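Local coordinates for ubiquitin domain-containing protein DSK2,putative (Plasmodium falciparum, PDB 6JL3), which probably acts as a ubiquitin shuttle factor whose ubiquitin-like domain, the part in this structure, is recognised by receptors of the proteasome, at residues 23-27 against 28-32; 38-41 against 42-46; 58-62 against 63-67. One frame throughout, in Å; residues are numbered along the deposited sequence. Where two conformers were deposited one is given.

Contact 1: 23-27 against 28-32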
loop_
_atom_site.group_PDB
_atom_site.type_symbol
_atom_site.label_atom_id
_atom_site.label_comp_id
_atom_site.label_asym_id
_atom_site.label_seq_id
_atom_site.Cartn_x
_atom_site.Cartn_y
_atom_site.Cartn_z
ATOM N N PRO A 23 -10.564 -3.234 -3.572
ATOM C CA PRO A 23 -10.393 -3.041 -2.121
ATOM C C PRO A 23 -10.126 -4.314 -1.338
ATOM O O PRO A 23 -9.712 -4.212 -0.176
ATOM C CB PRO A 23 -11.707 -2.375 -1.684
ATOM C CG PRO A 23 -12.672 -2.646 -2.777
ATOM C CD PRO A 23 -11.871 -2.747 -4.048
ATOM N N ASP A 24 -10.328 -5.496 -1.922
ATOM C CA ASP A 24 -10.154 -6.747 -1.191
ATOM C C ASP A 24 -8.865 -7.489 -1.542
ATOM O O ASP A 24 -8.694 -8.634 -1.114
ATOM C CB ASP A 24 -11.372 -7.658 -1.364
ATOM C CG ASP A 24 -11.724 -7.917 -2.817
ATOM O OD1 ASP A 24 -11.145 -7.273 -3.718
ATOM O OD2 ASP A 24 -12.601 -8.777 -3.049
ATOM N N ILE A 25 -7.949 -6.872 -2.291
ATOM C CA ILE A 25 -6.648 -7.505 -2.493
ATOM C C ILE A 25 -5.934 -7.613 -1.142
ATOM O O ILE A 25 -6.291 -6.951 -0.162
ATOM C CB ILE A 25 -5.785 -6.761 -3.527
ATOM C CG1 ILE A 25 -5.412 -5.367 -3.020
ATOM C CG2 ILE A 25 -6.499 -6.705 -4.882
ATOM C CD1 ILE A 25 -4.392 -4.660 -3.908
ATOM N N THR A 26 -4.907 -8.455 -1.094
ATOM C CA THR A 26 -4.151 -8.579 0.144
ATOM C C THR A 26 -3.070 -7.500 0.222
ATOM O O THR A 26 -2.711 -6.856 -0.773
ATOM C CB THR A 26 -3.471 -9.940 0.243
ATOM O OG1 THR A 26 -2.511 -10.044 -0.821
ATOM C CG2 THR A 26 -4.494 -11.058 0.175
ATOM N N VAL A 27 -2.517 -7.339 1.427
ATOM C CA VAL A 27 -1.369 -6.454 1.623
ATOM C C VAL A 27 -0.204 -6.864 0.728
ATOM O O VAL A 27 0.470 -6.013 0.132
ATOM C CB VAL A 27 -0.985 -6.439 3.113
ATOM C CG1 VAL A 27 0.325 -5.706 3.340
ATOM C CG2 VAL A 27 -2.116 -5.823 3.922
ATOM N N LEU A 28 0.054 -8.168 0.614
ATOM C CA LEU A 28 1.118 -8.631 -0.272
ATOM C C LEU A 28 0.833 -8.247 -1.725
ATOM O O LEU A 28 1.737 -7.795 -2.443
ATOM C CB LEU A 28 1.314 -10.139 -0.126
ATOM C CG LEU A 28 2.468 -10.714 -0.955
ATOM C CD1 LEU A 28 3.804 -10.065 -0.604
ATOM C CD2 LEU A 28 2.552 -12.238 -0.800
ATOM N N ASP A 29 -0.416 -8.414 -2.175
ATOM C CA ASP A 29 -0.795 -7.953 -3.511
ATOM C C ASP A 29 -0.462 -6.473 -3.680
ATOM O O ASP A 29 0.022 -6.045 -4.736
ATOM C CB ASP A 29 -2.305 -8.117 -3.742
ATOM C CG ASP A 29 -2.760 -9.557 -3.934
ATOM O OD1 ASP A 29 -1.990 -10.400 -4.421
ATOM O OD2 ASP A 29 -3.943 -9.834 -3.613
ATOM N N LEU A 30 -0.778 -5.670 -2.658
ATOM C CA LEU A 30 -0.522 -4.234 -2.707
ATOM C C LEU A 30 0.970 -3.934 -2.747
ATOM O O LEU A 30 1.394 -3.028 -3.467
ATOM C CB LEU A 30 -1.211 -3.568 -1.518
ATOM C CG LEU A 30 -1.142 -2.046 -1.466
ATOM C CD1 LEU A 30 -1.758 -1.441 -2.719
ATOM C CD2 LEU A 30 -1.829 -1.516 -0.217
ATOM N N LYS A 31 1.788 -4.686 -2.003
ATOM C CA LYS A 31 3.235 -4.517 -2.094
ATOM C C LYS A 31 3.739 -4.827 -3.501
ATOM O O LYS A 31 4.640 -4.149 -4.012
ATOM C CB LYS A 31 3.946 -5.406 -1.078
ATOM C CG LYS A 31 3.776 -4.971 0.367
ATOM C CD LYS A 31 4.530 -5.889 1.321
ATOM C CE LYS A 31 4.492 -5.340 2.734
ATOM N NZ LYS A 31 5.080 -6.292 3.710
ATOM N N LYS A 32 3.193 -5.863 -4.138
ATOM C CA LYS A 32 3.591 -6.177 -5.508
ATOM C C LYS A 32 3.270 -5.018 -6.444
ATOM O O LYS A 32 4.068 -4.688 -7.333
ATOM C CB LYS A 32 2.939 -7.480 -5.972
ATOM C CG LYS A 32 3.511 -8.699 -5.262
ATOM C CD LYS A 32 2.687 -9.946 -5.504
ATOM C CE LYS A 32 3.350 -11.141 -4.840
ATOM N NZ LYS A 32 2.552 -12.387 -5.012
#

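Contact 2: 38-41 against 42-46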
loop_
_atom_site.group_PDB
_atom_site.type_symbol
_atom_site.label_atom_id
_atom_site.label_comp_id
_atom_site.label_asym_id
_atom_site.label_seq_id
_atom_site.Cartn_x
_atom_site.Cartn_y
_atom_site.Cartn_z
ATOM N N VAL A 38 7.730 1.912 -7.558
ATOM C CA VAL A 38 8.881 2.522 -6.905
ATOM C C VAL A 38 9.945 1.453 -6.709
ATOM O O VAL A 38 9.666 0.253 -6.725
ATOM C CB VAL A 38 8.525 3.180 -5.551
ATOM C CG1 VAL A 38 7.519 4.296 -5.759
ATOM C CG2 VAL A 38 8.000 2.160 -4.542
ATOM N N ASP A 39 11.181 1.910 -6.505
ATOM C CA ASP A 39 12.338 1.020 -6.433
ATOM C C ASP A 39 12.567 0.521 -5.007
ATOM O O ASP A 39 13.621 0.734 -4.404
ATOM C CB ASP A 39 13.567 1.743 -6.973
ATOM C CG ASP A 39 14.785 0.849 -7.084
ATOM O OD1 ASP A 39 14.630 -0.362 -7.334
ATOM O OD2 ASP A 39 15.905 1.378 -6.923
ATOM N N ILE A 40 11.552 -0.161 -4.464
ATOM C CA ILE A 40 11.662 -0.856 -3.192
ATOM C C ILE A 40 11.123 -2.262 -3.411
ATOM O O ILE A 40 9.942 -2.426 -3.736
ATOM C CB ILE A 40 10.883 -0.166 -2.060
ATOM C CG1 ILE A 40 11.261 1.310 -1.942
ATOM C CG2 ILE A 40 11.148 -0.885 -0.736
ATOM C CD1 ILE A 40 10.450 2.061 -0.896
ATOM N N PRO A 41 11.932 -3.310 -3.253
ATOM C CA PRO A 41 11.429 -4.669 -3.473
ATOM C C PRO A 41 10.445 -5.063 -2.384
ATOM O O PRO A 41 10.456 -4.540 -1.268
ATOM C CB PRO A 41 12.688 -5.537 -3.417
ATOM C CG PRO A 41 13.631 -4.768 -2.553
ATOM C CD PRO A 41 13.338 -3.304 -2.805
ATOM N N VAL A 42 9.588 -6.026 -2.728
ATOM C CA VAL A 42 8.473 -6.389 -1.854
ATOM C C VAL A 42 8.956 -6.684 -0.442
ATOM O O VAL A 42 8.361 -6.236 0.545
ATOM C CB VAL A 42 7.712 -7.582 -2.455
ATOM C CG1 VAL A 42 6.828 -8.238 -1.413
ATOM C CG2 VAL A 42 6.915 -7.121 -3.658
ATOM N N GLU A 43 10.025 -7.462 -0.323
ATOM C CA GLU A 43 10.471 -7.928 0.983
ATOM C C GLU A 43 11.018 -6.805 1.857
ATOM O O GLU A 43 11.074 -6.969 3.080
ATOM C CB GLU A 43 11.492 -9.051 0.794
ATOM C CG GLU A 43 10.925 -10.282 0.075
ATOM C CD GLU A 43 10.969 -10.195 -1.451
ATOM O OE1 GLU A 43 10.554 -11.177 -2.099
ATOM O OE2 GLU A 43 11.410 -9.163 -2.005
ATOM N N ALA A 44 11.405 -5.671 1.274
ATOM C CA ALA A 44 11.895 -4.536 2.051
ATOM C C ALA A 44 10.807 -3.524 2.380
ATOM O O ALA A 44 11.062 -2.583 3.139
ATOM C CB ALA A 44 13.010 -3.810 1.295
ATOM N N GLN A 45 9.612 -3.681 1.819
ATOM C CA GLN A 45 8.561 -2.701 2.006
ATOM C C GLN A 45 7.842 -2.883 3.329
ATOM O O GLN A 45 7.521 -4.008 3.736
ATOM C CB GLN A 45 7.509 -2.852 0.922
ATOM C CG GLN A 45 7.933 -2.458 -0.449
ATOM C CD GLN A 45 6.825 -2.641 -1.458
ATOM O OE1 GLN A 45 5.639 -2.603 -1.121
ATOM N NE2 GLN A 45 7.201 -2.856 -2.710
ATOM N N ARG A 46 7.518 -1.761 3.963
ATOM C CA ARG A 46 6.585 -1.741 5.086
ATOM C C ARG A 46 5.510 -0.717 4.748
ATOM O O ARG A 46 5.824 0.459 4.497
ATOM C CB ARG A 46 7.307 -1.376 6.389
ATOM C CG ARG A 46 8.467 -2.306 6.739
ATOM C CD ARG A 46 8.003 -3.729 7.049
ATOM N NE ARG A 46 9.118 -4.605 7.405
ATOM C CZ ARG A 46 9.773 -5.379 6.549
ATOM N NH1 ARG A 46 9.434 -5.406 5.269
ATOM N NH2 ARG A 46 10.773 -6.139 6.976
#

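Contact 3: 58-62 against 63-67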
loop_
_atom_site.group_PDB
_atom_site.type_symbol
_atom_site.label_atom_id
_atom_site.label_comp_id
_atom_site.label_asym_id
_atom_site.label_seq_id
_atom_site.Cartn_x
_atom_site.Cartn_y
_atom_site.Cartn_z
ATOM N N GLU A 58 -3.264 -10.414 4.812
ATOM C CA GLU A 58 -4.592 -9.915 5.113
ATOM C C GLU A 58 -5.169 -9.090 3.974
ATOM O O GLU A 58 -4.456 -8.329 3.301
ATOM C CB GLU A 58 -4.565 -9.069 6.384
ATOM C CG GLU A 58 -4.072 -9.792 7.645
ATOM C CD GLU A 58 -4.940 -10.979 8.109
ATOM O OE1 GLU A 58 -5.644 -11.615 7.301
ATOM O OE2 GLU A 58 -4.890 -11.287 9.316
ATOM N N SER A 59 -6.473 -9.244 3.758
ATOM C CA SER A 59 -7.201 -8.399 2.821
ATOM C C SER A 59 -7.269 -6.971 3.345
ATOM O O SER A 59 -7.461 -6.743 4.544
ATOM C CB SER A 59 -8.623 -8.928 2.661
ATOM O OG SER A 59 -9.398 -8.074 1.839
ATOM N N LEU A 60 -7.140 -6.001 2.429
ATOM C CA LEU A 60 -7.190 -4.600 2.830
ATOM C C LEU A 60 -8.524 -4.234 3.464
ATOM O O LEU A 60 -8.587 -3.290 4.260
ATOM C CB LEU A 60 -6.944 -3.701 1.619
ATOM C CG LEU A 60 -5.586 -3.819 0.932
ATOM C CD1 LEU A 60 -5.532 -2.848 -0.245
ATOM C CD2 LEU A 60 -4.443 -3.572 1.893
ATOM N N THR A 61 -9.596 -4.944 3.112
ATOM C CA THR A 61 -10.895 -4.665 3.721
ATOM C C THR A 61 -10.854 -4.814 5.236
ATOM O O THR A 61 -11.589 -4.120 5.937
ATOM C CB THR A 61 -11.969 -5.563 3.112
ATOM O OG1 THR A 61 -11.565 -6.933 3.195
ATOM C CG2 THR A 61 -12.205 -5.184 1.662
ATOM N N LEU A 62 -9.990 -5.688 5.760
ATOM C CA LEU A 62 -9.900 -5.847 7.206
ATOM C C LEU A 62 -9.515 -4.545 7.890
ATOM O O LEU A 62 -9.865 -4.323 9.055
ATOM C CB LEU A 62 -8.866 -6.915 7.543
ATOM C CG LEU A 62 -9.280 -8.333 7.181
ATOM C CD1 LEU A 62 -8.141 -9.303 7.340
ATOM C CD2 LEU A 62 -10.449 -8.757 8.053
ATOM N N TYR A 63 -8.782 -3.688 7.191
ATOM C CA TYR A 63 -8.298 -2.431 7.736
ATOM C C TYR A 63 -9.179 -1.246 7.358
ATOM O O TYR A 63 -8.843 -0.102 7.696
ATOM C CB TYR A 63 -6.881 -2.201 7.231
ATOM C CG TYR A 63 -5.882 -3.230 7.691
ATOM C CD1 TYR A 63 -5.445 -3.255 9.009
ATOM C CD2 TYR A 63 -5.335 -4.147 6.801
ATOM C CE1 TYR A 63 -4.496 -4.164 9.426
ATOM C CE2 TYR A 63 -4.383 -5.061 7.215
ATOM C CZ TYR A 63 -3.972 -5.064 8.531
ATOM O OH TYR A 63 -3.018 -5.966 8.956
ATOM N N GLY A 64 -10.295 -1.487 6.677
ATOM C CA GLY A 64 -11.200 -0.416 6.323
ATOM C C GLY A 64 -10.664 0.561 5.301
ATOM O O GLY A 64 -11.006 1.745 5.360
ATOM N N VAL A 65 -9.847 0.095 4.354
ATOM C CA VAL A 65 -9.302 0.987 3.338
ATOM C C VAL A 65 -10.444 1.602 2.550
ATOM O O VAL A 65 -11.430 0.932 2.215
ATOM C CB VAL A 65 -8.334 0.213 2.429
ATOM C CG1 VAL A 65 -9.083 -0.832 1.637
ATOM C CG2 VAL A 65 -7.591 1.162 1.491
ATOM N N ALA A 66 -10.315 2.885 2.244
ATOM C CA ALA A 66 -11.370 3.635 1.577
ATOM C C ALA A 66 -10.795 4.444 0.423
ATOM O O ALA A 66 -9.627 4.841 0.438
ATOM C CB ALA A 66 -12.067 4.590 2.552
ATOM N N ASP A 67 -11.645 4.693 -0.566
ATOM C CA ASP A 67 -11.287 5.463 -1.753
ATOM C C ASP A 67 -10.746 6.831 -1.370
ATOM O O ASP A 67 -11.419 7.611 -0.687
ATOM C CB ASP A 67 -12.553 5.605 -2.601
ATOM C CG ASP A 67 -12.297 6.074 -4.015
ATOM O OD1 ASP A 67 -11.135 6.220 -4.422
ATOM O OD2 ASP A 67 -13.292 6.305 -4.721
#

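Contact 1: 23-27 against 28-32
Thr-26 and Asp-29 grip each other twice where the chain turns into helix 27-35. The hydroxyl oxygen of Thr-26, OG1, accepts the amide N-H of Asp-29 at 3.0 Å, and the carboxylate answers: Asp-29 OD2 accepts from Thr-26 N, also at 3.0 Å and almost straight. This donor reaches OD2 on its anti side and well out of the carboxylate plane. The reciprocal pair is a capping box with Thr-26 as N-cap. A chi1 of 64° turns OG1 of Thr-26 to the N-H of Asp-29 by setting it between its own N and carbonyl carbon, while CG2 stands beside the backbone N. The carboxylate of Asp-29 folds back beside its own N (chi1 -73°) and crosses the threonine side chain.

Behind the box the helix takes over with ordinary backbone bonds, Leu-30 N to Thr-26 O at 2.9 Å and Lys-31 N to Val-27 O at 2.8 Å. Ile-25, one residue ahead of the cap, packs its CB beside the charged Asp-29 OD2 at 3.6 Å, and its CD1 makes an apolar contact with Leu-30 CB at 4.1 Å. Farther out, Val-27 packs on Leu-54 and Leu-60. Lys-31 runs extended to a salt bridge with Asp-56, its side chain touching Ile-47.

Two N-H groups at the helix start, which have no preceding turn to bond to, are thus satisfied from other quarters: Asp-29 N by the Thr-26 hydroxyl, and Val-27 N by the loop between strands 52-53 and 70-75. The carboxylate of Asp-29 lies at the N-terminal end of the helix, where the dipole would probably favour its negative charge.

Contact 2: 38-41 against 42-46
The amide of Gln-45 meets the carbonyl of Ile-40 edge-on: NE2 donates to Ile-40 O at 3.0 Å, with the acceptor close to the amide plane, though the donor itself stands above the plane of the carbonyl. The guanidinium of Arg-46 is likewise used at its edge. Its NH1 gives one N-H to Glu-43 O at 3.2 Å and another to Gln-45 O at 2.8 Å, both acceptors lying near the guanidinium plane and both approached from above their own carbonyl planes.

The glutamine reaches its carbonyl because CG stands beside the backbone N (chi1 -70°) and the chain then runs extended to the amide. On the way CG brushes Ile-40 CG2 at 3.6 Å, the two side chains meeting at a slant. That same methyl of Ile-40 touches Ala-44 CB, which also meets CG of the Pro-41 ring at 4.0 Å. In the backbone of the same turn, Pro-41 O accepts Ala-44 N at 2.9 Å. This loop with its short 3-10 turn, 42-44, joins helix 27-35 to strand 45-49 of the ubiquitin beta-grasp fold.

Around the turn, Val-42 packs on Leu-28 and Ala-35 of helix 27-35, Ile-40 on Arg-75, and the main chain of Ala-44 pairs with Ser-76. Gln-45 NE2 also donates to Lys-31 O.

One primary amide therefore serves two backbone carbonyls, one in the loop and one on the helix, and fixes the rotation of the buried glutamine head. Within 42-46 the two in-plane bonds of NH1 likewise limit rotation of the Arg-46 head and tie the 3-10 turn to the start of the strand.

Contact 3: 58-62 against 63-67
Tyr-63 swings its ring back toward Glu-58 because CG lies anti to its carbonyl carbon (chi1 -63°), beside the backbone N. Glu-58 has a similar first torsion but bends again at chi2, -63°, which carries its carboxylate away while leaving CB beside the ring and CG near its hydroxyl. Glu-58 CB then lies 4.1 Å from Tyr-63 CE2 in an oblique approach, and the two side chains cross at about a right angle. Ser-59 O is also close, 4.0 Å from Tyr-63 CD2, and Leu-60 O lies at the ring's edge, near its plane. The hydroxyl of Tyr-63 bonds with Lys-55 N, earlier in the same loop, and spans that loop as the corresponding tyrosine does in ubiquitin. The ring leans on Leu-54 and Val-27.

Past Gly-64, Val-65 presses its CG1 methyl on Leu-60 CB at 3.6 Å. Leu-60 is the buried residue of the group and continues inward onto Ile-25, Val-27 and Leu-30, while Val-65 rests on Ile-5 and Val-7 of strand 5-11.

Two successive backbone bonds draw the chain round: Tyr-63 N to Leu-60 O and Gly-64 N to Thr-61 O, each 3.0 Å. Gly-64 then takes a positive phi of 68° and sends the chain off toward 65-67. A short 3-10 turn carrying a tyrosine, set in the loop before the last strand, is found in ubiquitin as well and marks this part of the beta-grasp fold.

Contact 1 lies between the other two and touches both. Toward contact 3, with centres 9 Å apart, Val-27 N meets Glu-58 O and Ile-25 O meets Leu-60 N, each at 2.9 Å, so the entry to helix 27-35 is tied to the loop before the last strand. Toward contact 2, with centres 13 Å away, Leu-28 CD1 packs on Val-42 CG1 at 3.6 Å. Contacts 2 and 3 do not meet: they lie on opposite sides of the chain's centre, with nearest atoms about 11 Å apart. The three lie at turns and helix or strand ends of one beta-grasp domain, following one another in series along the chain.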